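PDB 6BZN: halogenase PltM from Pseudomonas fluorescens, which halogenates phenolic compounds, being a flavoprotein that binds FAD and accepts an unusually wide range of substrates and halides. Local coordinates for residues L223-Y228 with K310-A315; I276-N281 with I293-L298; S424-A429 with E505-G510. All coordinates share one frame; numbering follows the deposited sequence.

Interaction 1. Residues L223-Y228 with K310-A315; sequences LNVKSY and KDAVNA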
loop_
_atom_site.group_PDB
_atom_site.type_symbol
_atom_site.label_atom_id
_atom_site.label_comp_id
_atom_site.label_asym_id
_atom_site.label_seq_id
_atom_site.Cartn_x
_atom_site.Cartn_y
_atom_site.Cartn_z
ATOM N N LEU A 223 -0.051 22.228 6.722
ATOM C CA LEU A 223 -0.111 22.652 8.117
ATOM C C LEU A 223 -1.499 23.124 8.477
ATOM O O LEU A 223 -2.252 23.588 7.620
ATOM C CB LEU A 223 0.808 23.848 8.354
ATOM C CG LEU A 223 2.290 23.579 8.221
ATOM C CD1 LEU A 223 3.041 24.870 7.906
ATOM C CD2 LEU A 223 2.765 22.946 9.519
ATOM N N ASN A 224 -1.794 23.060 9.772
ATOM C CA ASN A 224 -3.045 23.568 10.340
ATOM C C ASN A 224 -4.309 22.971 9.720
ATOM O O ASN A 224 -5.311 23.675 9.542
ATOM C CB ASN A 224 -3.072 25.114 10.278
ATOM C CG ASN A 224 -2.122 25.749 11.275
ATOM O OD1 ASN A 224 -1.771 25.136 12.279
ATOM N ND2 ASN A 224 -1.698 26.977 11.008
ATOM N N VAL A 225 -4.260 21.678 9.405
ATOM C CA VAL A 225 -5.445 20.970 8.983
ATOM C C VAL A 225 -6.240 20.591 10.231
ATOM O O VAL A 225 -5.736 19.867 11.097
ATOM C CB VAL A 225 -5.121 19.708 8.168
ATOM C CG1 VAL A 225 -6.404 19.012 7.748
ATOM C CG2 VAL A 225 -4.298 20.071 6.936
ATOM N N LYS A 226 -7.485 21.039 10.300
ATOM C CA LYS A 226 -8.355 20.704 11.433
ATOM C C LYS A 226 -8.716 19.232 11.515
ATOM O O LYS A 226 -8.928 18.590 10.499
ATOM C CB LYS A 226 -9.674 21.456 11.348
ATOM C CG LYS A 226 -9.647 22.835 11.928
ATOM C CD LYS A 226 -11.062 23.268 12.298
ATOM C CE LYS A 226 -11.011 24.591 13.028
ATOM N NZ LYS A 226 -12.370 25.165 13.115
ATOM N N SER A 227 -8.846 18.734 12.740
ATOM C CA SER A 227 -9.278 17.372 12.983
ATOM C C SER A 227 -10.743 17.194 12.566
ATOM O O SER A 227 -11.529 18.144 12.610
ATOM C CB SER A 227 -9.127 17.026 14.467
ATOM O OG SER A 227 -10.134 17.654 15.252
ATOM N N TYR A 228 -11.109 15.974 12.191
ATOM C CA TYR A 228 -12.505 15.674 11.874
ATOM C C TYR A 228 -13.434 16.091 13.035
ATOM O O TYR A 228 -14.494 16.673 12.812
ATOM C CB TYR A 228 -12.711 14.194 11.581
ATOM C CG TYR A 228 -14.144 13.912 11.200
ATOM C CD1 TYR A 228 -15.112 13.655 12.182
ATOM C CD2 TYR A 228 -14.551 13.966 9.877
ATOM C CE1 TYR A 228 -16.433 13.430 11.839
ATOM C CE2 TYR A 228 -15.865 13.741 9.516
ATOM C CZ TYR A 228 -16.808 13.490 10.504
ATOM O OH TYR A 228 -18.107 13.275 10.162
ATOM N N LYS A 310 -10.005 25.527 6.559
ATOM C CA LYS A 310 -10.276 26.967 6.672
ATOM C C LYS A 310 -9.032 27.767 7.033
ATOM O O LYS A 310 -8.826 28.849 6.491
ATOM C CB LYS A 310 -11.377 27.261 7.702
ATOM C CG LYS A 310 -12.746 26.734 7.327
ATOM C CD LYS A 310 -13.341 27.529 6.182
ATOM C CE LYS A 310 -14.657 26.940 5.730
ATOM N NZ LYS A 310 -15.357 27.927 4.866
ATOM N N ASP A 311 -8.210 27.214 7.922
ATOM C CA ASP A 311 -6.955 27.832 8.334
ATOM C C ASP A 311 -5.714 27.096 7.837
ATOM O O ASP A 311 -4.608 27.430 8.255
ATOM C CB ASP A 311 -6.932 27.923 9.864
ATOM C CG ASP A 311 -8.104 28.713 10.414
ATOM O OD1 ASP A 311 -8.374 29.803 9.873
ATOM O OD2 ASP A 311 -8.762 28.248 11.376
ATOM N N ALA A 312 -5.879 26.140 6.920
ATOM C CA ALA A 312 -4.765 25.294 6.467
ATOM C C ALA A 312 -3.860 26.042 5.492
ATOM O O ALA A 312 -4.321 26.903 4.751
ATOM C CB ALA A 312 -5.282 24.020 5.810
ATOM N N VAL A 313 -2.577 25.713 5.494
ATOM C CA VAL A 313 -1.664 26.183 4.443
ATOM C C VAL A 313 -0.847 25.031 3.909
ATOM O O VAL A 313 -0.413 24.140 4.653
ATOM C CB VAL A 313 -0.700 27.309 4.903
ATOM C CG1 VAL A 313 -1.464 28.610 5.105
ATOM C CG2 VAL A 313 0.031 26.936 6.170
ATOM N N ASN A 314 -0.610 25.091 2.613
ATOM C CA ASN A 314 0.162 24.085 1.923
ATOM C C ASN A 314 1.623 24.236 2.305
ATOM O O ASN A 314 2.119 25.350 2.336
ATOM C CB ASN A 314 -0.029 24.258 0.416
ATOM C CG ASN A 314 0.144 22.982 -0.337
ATOM O OD1 ASN A 314 0.584 21.977 0.224
ATOM N ND2 ASN A 314 -0.166 23.006 -1.621
ATOM N N ALA A 315 2.283 23.130 2.648
ATOM C CA ALA A 315 3.699 23.131 3.051
ATOM C C ALA A 315 4.643 22.631 1.976
ATOM O O ALA A 315 5.849 22.575 2.203
ATOM C CB ALA A 315 3.882 22.290 4.304
HETATM O O HOH W 1 -7.891 24.606 8.961
#

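Interaction 2. Residues I276-N281 with I293-L298; sequences IGFQFN and IEFRKL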
loop_
_atom_site.group_PDB
_atom_site.type_symbol
_atom_site.label_atom_id
_atom_site.label_comp_id
_atom_site.label_asym_id
_atom_site.label_seq_id
_atom_site.Cartn_x
_atom_site.Cartn_y
_atom_site.Cartn_z
ATOM N N ILE A 276 -2.425 15.117 2.543
ATOM C CA ILE A 276 -3.692 15.319 1.856
ATOM C C ILE A 276 -3.514 14.857 0.409
ATOM O O ILE A 276 -2.585 15.296 -0.279
ATOM C CB ILE A 276 -4.124 16.812 1.862
ATOM C CG1 ILE A 276 -4.221 17.370 3.299
ATOM C CG2 ILE A 276 -5.433 16.996 1.103
ATOM C CD1 ILE A 276 -5.266 16.748 4.217
ATOM N N GLY A 277 -4.395 13.972 -0.052
ATOM C CA GLY A 277 -4.387 13.528 -1.445
ATOM C C GLY A 277 -5.798 13.410 -1.940
ATOM O O GLY A 277 -6.644 12.887 -1.221
ATOM N N PHE A 278 -6.088 13.912 -3.131
ATOM C CA PHE A 278 -7.413 13.680 -3.724
ATOM C C PHE A 278 -7.304 13.048 -5.095
ATOM O O PHE A 278 -6.395 13.373 -5.881
ATOM C CB PHE A 278 -8.340 14.916 -3.691
ATOM C CG PHE A 278 -7.865 16.110 -4.467
ATOM C CD1 PHE A 278 -6.950 17.010 -3.910
ATOM C CD2 PHE A 278 -8.408 16.399 -5.707
ATOM C CE1 PHE A 278 -6.542 18.132 -4.614
ATOM C CE2 PHE A 278 -8.005 17.529 -6.412
ATOM C CZ PHE A 278 -7.079 18.398 -5.863
ATOM N N GLN A 279 -8.206 12.091 -5.334
ATOM C CA GLN A 279 -8.156 11.220 -6.491
ATOM C C GLN A 279 -9.465 11.284 -7.226
ATOM O O GLN A 279 -10.523 11.302 -6.588
ATOM C CB GLN A 279 -7.949 9.756 -6.075
ATOM C CG GLN A 279 -6.561 9.403 -5.542
ATOM C CD GLN A 279 -6.149 10.180 -4.305
ATOM O OE1 GLN A 279 -5.158 10.907 -4.317
ATOM N NE2 GLN A 279 -6.915 10.037 -3.223
ATOM N N PHE A 280 -9.402 11.296 -8.556
ATOM C CA PHE A 280 -10.602 11.193 -9.387
ATOM C C PHE A 280 -10.596 9.939 -10.255
ATOM O O PHE A 280 -9.584 9.558 -10.815
ATOM C CB PHE A 280 -10.755 12.423 -10.292
ATOM C CG PHE A 280 -10.962 13.700 -9.543
ATOM C CD1 PHE A 280 -12.121 13.890 -8.786
ATOM C CD2 PHE A 280 -10.028 14.723 -9.607
ATOM C CE1 PHE A 280 -12.329 15.079 -8.090
ATOM C CE2 PHE A 280 -10.226 15.906 -8.922
ATOM C CZ PHE A 280 -11.375 16.085 -8.155
ATOM N N ASN A 281 -11.768 9.324 -10.351
ATOM C CA ASN A 281 -12.088 8.372 -11.383
ATOM C C ASN A 281 -12.177 9.141 -12.704
ATOM O O ASN A 281 -13.120 9.903 -12.924
ATOM C CB ASN A 281 -13.422 7.700 -11.049
ATOM C CG ASN A 281 -13.836 6.672 -12.072
ATOM O OD1 ASN A 281 -13.214 6.530 -13.115
ATOM N ND2 ASN A 281 -14.892 5.935 -11.765
ATOM N N ILE A 293 -6.380 25.122 -7.917
ATOM C CA ILE A 293 -7.720 25.464 -8.429
ATOM C C ILE A 293 -8.648 24.238 -8.344
ATOM O O ILE A 293 -9.794 24.348 -7.912
ATOM C CB ILE A 293 -7.663 26.051 -9.868
ATOM C CG1 ILE A 293 -6.927 27.403 -9.857
ATOM C CG2 ILE A 293 -9.070 26.219 -10.449
ATOM C CD1 ILE A 293 -6.354 27.797 -11.208
ATOM N N GLU A 294 -8.141 23.073 -8.727
ATOM C CA GLU A 294 -8.915 21.833 -8.598
ATOM C C GLU A 294 -9.264 21.552 -7.128
ATOM O O GLU A 294 -10.384 21.132 -6.824
ATOM C CB GLU A 294 -8.174 20.651 -9.222
ATOM C CG GLU A 294 -8.054 20.703 -10.743
ATOM C CD GLU A 294 -9.390 20.532 -11.476
ATOM O OE1 GLU A 294 -10.310 19.856 -10.958
ATOM O OE2 GLU A 294 -9.511 21.068 -12.598
ATOM N N PHE A 295 -8.329 21.822 -6.220
ATOM C CA PHE A 295 -8.571 21.645 -4.793
ATOM C C PHE A 295 -9.727 22.543 -4.329
ATOM O O PHE A 295 -10.681 22.064 -3.715
ATOM C CB PHE A 295 -7.292 21.921 -3.980
ATOM C CG PHE A 295 -7.433 21.653 -2.504
ATOM C CD1 PHE A 295 -7.782 20.386 -2.040
ATOM C CD2 PHE A 295 -7.185 22.663 -1.566
ATOM C CE1 PHE A 295 -7.919 20.135 -0.681
ATOM C CE2 PHE A 295 -7.308 22.416 -0.205
ATOM C CZ PHE A 295 -7.675 21.148 0.240
ATOM N N ARG A 296 -9.671 23.822 -4.688
ATOM C CA ARG A 296 -10.730 24.761 -4.322
ATOM C C ARG A 296 -12.086 24.379 -4.929
ATOM O O ARG A 296 -13.108 24.504 -4.245
ATOM C CB ARG A 296 -10.370 26.204 -4.695
ATOM C CG ARG A 296 -9.152 26.766 -3.970
ATOM C CD ARG A 296 -9.321 26.893 -2.455
ATOM N NE ARG A 296 -8.059 26.653 -1.743
ATOM C CZ ARG A 296 -7.906 26.610 -0.415
ATOM N NH1 ARG A 296 -8.936 26.811 0.410
ATOM N NH2 ARG A 296 -6.695 26.363 0.096
ATOM N N LYS A 297 -12.103 23.924 -6.184
ATOM C CA LYS A 297 -13.347 23.426 -6.798
ATOM C C LYS A 297 -13.935 22.247 -6.021
ATOM O O LYS A 297 -15.149 22.182 -5.805
ATOM C CB LYS A 297 -13.151 23.054 -8.272
ATOM C CG LYS A 297 -12.969 24.269 -9.189
ATOM C CD LYS A 297 -13.058 23.931 -10.677
ATOM C CE LYS A 297 -11.951 23.002 -11.133
ATOM N NZ LYS A 297 -11.965 22.772 -12.607
ATOM N N LEU A 298 -13.070 21.324 -5.600
ATOM C CA LEU A 298 -13.499 20.183 -4.797
ATOM C C LEU A 298 -14.156 20.644 -3.493
ATOM O O LEU A 298 -15.229 20.148 -3.126
ATOM C CB LEU A 298 -12.314 19.266 -4.482
ATOM C CG LEU A 298 -12.652 17.943 -3.799
ATOM C CD1 LEU A 298 -13.470 17.075 -4.733
ATOM C CD2 LEU A 298 -11.381 17.224 -3.368
#

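Interaction 3. Residues S424-A429 with E505-G510; sequences SNLGSA and ELLPLG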
loop_
_atom_site.group_PDB
_atom_site.type_symbol
_atom_site.label_atom_id
_atom_site.label_comp_id
_atom_site.label_asym_id
_atom_site.label_seq_id
_atom_site.Cartn_x
_atom_site.Cartn_y
_atom_site.Cartn_z
ATOM N N SER A 424 -9.528 -8.613 4.332
ATOM C CA SER A 424 -8.357 -8.095 5.023
ATOM C C SER A 424 -8.169 -8.745 6.398
ATOM O O SER A 424 -7.053 -9.092 6.782
ATOM C CB SER A 424 -8.451 -6.577 5.169
ATOM O OG SER A 424 -7.358 -6.097 5.929
ATOM N N ASN A 425 -9.260 -8.885 7.151
ATOM C CA ASN A 425 -9.198 -9.526 8.472
ATOM C C ASN A 425 -8.688 -10.970 8.384
ATOM O O ASN A 425 -7.882 -11.377 9.216
ATOM C CB ASN A 425 -10.570 -9.528 9.164
ATOM C CG ASN A 425 -11.064 -8.137 9.544
ATOM O OD1 ASN A 425 -10.308 -7.148 9.599
ATOM N ND2 ASN A 425 -12.337 -8.057 9.846
ATOM N N LEU A 426 -9.137 -11.723 7.372
ATOM C CA LEU A 426 -8.660 -13.095 7.145
ATOM C C LEU A 426 -7.168 -13.132 6.772
ATOM O O LEU A 426 -6.419 -13.919 7.333
ATOM C CB LEU A 426 -9.510 -13.832 6.103
ATOM C CG LEU A 426 -10.859 -14.381 6.617
ATOM C CD1 LEU A 426 -11.762 -14.773 5.471
ATOM C CD2 LEU A 426 -10.680 -15.577 7.541
ATOM N N GLY A 427 -6.735 -12.249 5.879
ATOM C CA GLY A 427 -5.323 -12.197 5.479
ATOM C C GLY A 427 -4.405 -11.823 6.626
ATOM O O GLY A 427 -3.345 -12.431 6.816
ATOM N N SER A 428 -4.822 -10.828 7.395
ATOM C CA SER A 428 -4.085 -10.410 8.583
ATOM C C SER A 428 -3.941 -11.551 9.591
ATOM O O SER A 428 -2.861 -11.795 10.106
ATOM C CB SER A 428 -4.762 -9.211 9.229
ATOM O OG SER A 428 -4.830 -8.148 8.287
ATOM N N ALA A 429 -5.043 -12.252 9.859
ATOM C CA ALA A 429 -5.003 -13.403 10.758
ATOM C C ALA A 429 -4.056 -14.479 10.235
ATOM O O ALA A 429 -3.305 -15.068 11.024
ATOM C CB ALA A 429 -6.402 -13.975 10.981
ATOM N N GLU A 505 -18.134 -18.864 7.217
ATOM C CA GLU A 505 -16.744 -19.218 6.935
ATOM C C GLU A 505 -15.771 -18.033 7.064
ATOM O O GLU A 505 -14.607 -18.158 6.679
ATOM C CB GLU A 505 -16.669 -19.866 5.548
ATOM C CG GLU A 505 -17.598 -21.076 5.405
ATOM C CD GLU A 505 -17.871 -21.485 3.966
ATOM O OE1 GLU A 505 -17.243 -22.460 3.503
ATOM O OE2 GLU A 505 -18.713 -20.844 3.290
ATOM N N LEU A 506 -16.241 -16.903 7.605
ATOM C CA LEU A 506 -15.418 -15.721 7.860
ATOM C C LEU A 506 -15.155 -15.624 9.360
ATOM O O LEU A 506 -15.681 -16.422 10.149
ATOM C CB LEU A 506 -16.137 -14.447 7.379
ATOM C CG LEU A 506 -16.696 -14.402 5.946
ATOM C CD1 LEU A 506 -17.466 -13.111 5.697
ATOM C CD2 LEU A 506 -15.615 -14.594 4.902
ATOM N N LEU A 507 -14.381 -14.625 9.772
ATOM C CA LEU A 507 -14.237 -14.341 11.190
ATOM C C LEU A 507 -15.612 -13.920 11.757
ATOM O O LEU A 507 -16.409 -13.274 11.069
ATOM C CB LEU A 507 -13.179 -13.261 11.459
ATOM C CG LEU A 507 -11.742 -13.536 10.987
ATOM C CD1 LEU A 507 -10.830 -12.440 11.528
ATOM C CD2 LEU A 507 -11.242 -14.907 11.409
ATOM N N PRO A 508 -15.896 -14.285 13.009
ATOM C CA PRO A 508 -17.240 -14.073 13.579
ATOM C C PRO A 508 -17.501 -12.629 14.061
ATOM O O PRO A 508 -17.860 -12.414 15.225
ATOM C CB PRO A 508 -17.260 -15.078 14.737
ATOM C CG PRO A 508 -15.850 -15.082 15.222
ATOM C CD PRO A 508 -14.992 -14.925 13.985
ATOM N N LEU A 509 -17.359 -11.650 13.165
ATOM C CA LEU A 509 -17.455 -10.222 13.513
ATOM C C LEU A 509 -18.828 -9.613 13.244
ATOM O O LEU A 509 -19.063 -8.470 13.606
ATOM C CB LEU A 509 -16.371 -9.403 12.798
ATOM C CG LEU A 509 -15.029 -9.313 13.536
ATOM C CD1 LEU A 509 -14.445 -10.663 13.867
ATOM C CD2 LEU A 509 -14.018 -8.476 12.770
ATOM N N GLY A 510 -19.740 -10.358 12.627
ATOM C CA GLY A 510 -21.067 -9.807 12.360
ATOM C C GLY A 510 -21.067 -8.846 11.181
ATOM O O GLY A 510 -21.679 -7.781 11.229
#

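Interaction 1. Residues L223-Y228 with K310-A315
Leu223 and Val313 face each other as an antiparallel hydrogen-bonded pair, and their side chains rise on the same face of the sheet. Leu223 N gives its hydrogen to Val313 O at 2.8 Å, and Val313 N returns a bond to Leu223 O at 3.0 Å.

Above this pair the valine makes the bump. Its CG2, set between backbone N and carbonyl carbon (chi1 of CG1 -71°), fits against the leucine stem, 3.9 Å from Leu223 CB and 4.0 Å from Leu223 CD1. The side chains meet at a slant; beta-branched valine suits an extended strand, and leucine adds a longer apolar surface. Ala315 CB extends the patch toward Leu223 CG.

Past the pair, strand geometry ends because Asn224 takes a positive phi (56°), a conformation asparagine tolerates well. The carbonyls of Leu223 and Asn224 form a hollow at this bend, and Ala312, small enough for close backbone approach, settles into it: its CB lies 3.6 Å from Leu223 O, while its CA, 3.2 Å from Leu223 O, also faces Asn224 O, two CA-H...O contacts. Val225 CG2 lies beyond, 4.2 Å from Ala312 CB. Asn224 CB comes within 3.4 Å of Asp311 O. Where the chains separate, a water bridges them, donating to Asn224 O and accepting from Asp311 N.

The pairing joins the end of strand 215-223 to the beginning of strand 313-321, an outermost strand of the mixed sheet, and Ala315 continues it by backbone bonding to His221. On its other flank strand 215-223 neighbours strand 273-281, whose Leu273 touches Leu223 and Ala315 and whose Cys274 touches Val225. The backbone of Lys226 bonds His308, its O also meeting His308 ND1, and Ser227 OG N-caps helix 228-231 through Asp230 N.

Interaction 2. Residues I276-N281 with I293-L298
Phe278 and Phe295 form the aromatic part of this contact. Their ring centroids are 5.8 Å apart and their planes inclined at 33°, an oblique meeting, with Phe278 CE1 3.6 Å from Phe295 CD1. The Phe278 ring reaches the helix because CG stands between backbone N and carbonyl carbon (chi1 63°); its CZ then comes within 3.7 Å of Phe295 N. Tyr285 meets the Phe280 ring edge-to-face.

Aliphatic packing fills in around the rings. Leu298 divides its two methyls: CD2 lies 3.8 Å from Phe278 CB, whereas CD1 comes to the edge of the Phe280 ring, 4.1 Å from CE1. A forked leucine suits this place between two phenylalanines of one strand face. Ile276 CG2 adds a looser touch, 4.4 Å from Phe295 CE1.

The polar element is Glu294, buried. Bent at chi2, it turns its carboxylate to several partners: OE1 also bonds Tyr285 OH, and OE2 takes the backbone N of Thr288 and Glu289 plus a salt bridge from Lys297 NZ at 3.0 Å. The lysine approaches from above the Glu294 carboxylate plane and is shared with the carboxylate of Glu289. Such donors would probably stabilise the negative charge of Glu294.

The axis of 293-298 crosses that of 276-281 at 80°, 10.7 Å away at closest approach, as helix 291-301 packs on part of one face of the mixed sheet. From strand 215-223, Phe218 stacks on Phe278 and Met222 touches Ile276 and Phe295, while Leu258 of strand 256-262 touches Phe278 and Leu298. Phe309 meets the Phe295 ring edge-to-face, and Trp318 also meets it.

Interaction 3. Residues S424-A429 with E505-G510
Residues 424-429, about one and a half turns of helix 410-441, face an irregular loop following helix 488-502, with Leu426 and Leu507 the nearest residues at 7.0 Å between CA atoms, and Pro508 at the centre of an inverse gamma turn closed by Leu509 N to Leu507 O (2.8 Å). Leu507 reaches into the helix surface with both methyls: CD1 lies 3.8 Å from Asn425 CB, and CD2 is 4.0 Å from Leu426 CD2, the two leucines running past each other in opposite directions. The end of Leu426 comes nearer the loop, CG lying beside the backbone N (chi1 -79°), and its other methyl, CD1, meets Leu506 CD2 at 3.9 Å, the side chains crossing nearly at right angles. Asn425 ND2 passes 3.4 Å from Leu509 CD2. Inside the helix, Ser428 OG and Ser428 N grip Ser424 O from opposite faces of its plane, and Ser424 OG bonds Glu69 of helix 68-81. Leucines suit this join because their flexible, forked ends can fit an irregular partner. The contact is thus mainly apolar and non-directional, with Asn425 lying among leucines and its ND2 bonded to Tyr511 OH, a directional link just beyond the loop segment.

In the fold
Interactions 1 and 2 belong to the same mixed sheet, their centres about 15 Å apart, and interaction 2 is nested along the chain within the span that interaction 1 closes. Strand 273-281 of interaction 2 runs beside strand 215-223, which leads into 223-228. Yet interaction 1 lies at the surface and relies on backbone bonds and a bridging water, whereas interaction 2 is buried, dense with aromatic rings, its one carboxylate supplied with donors. Interaction 3 comes later in the chain, about 36 Å from interaction 1 and 34 Å from interaction 2, centre to centre, in the helical C-terminal part; partly buried, it joins helix to loop mainly through leucine methyls.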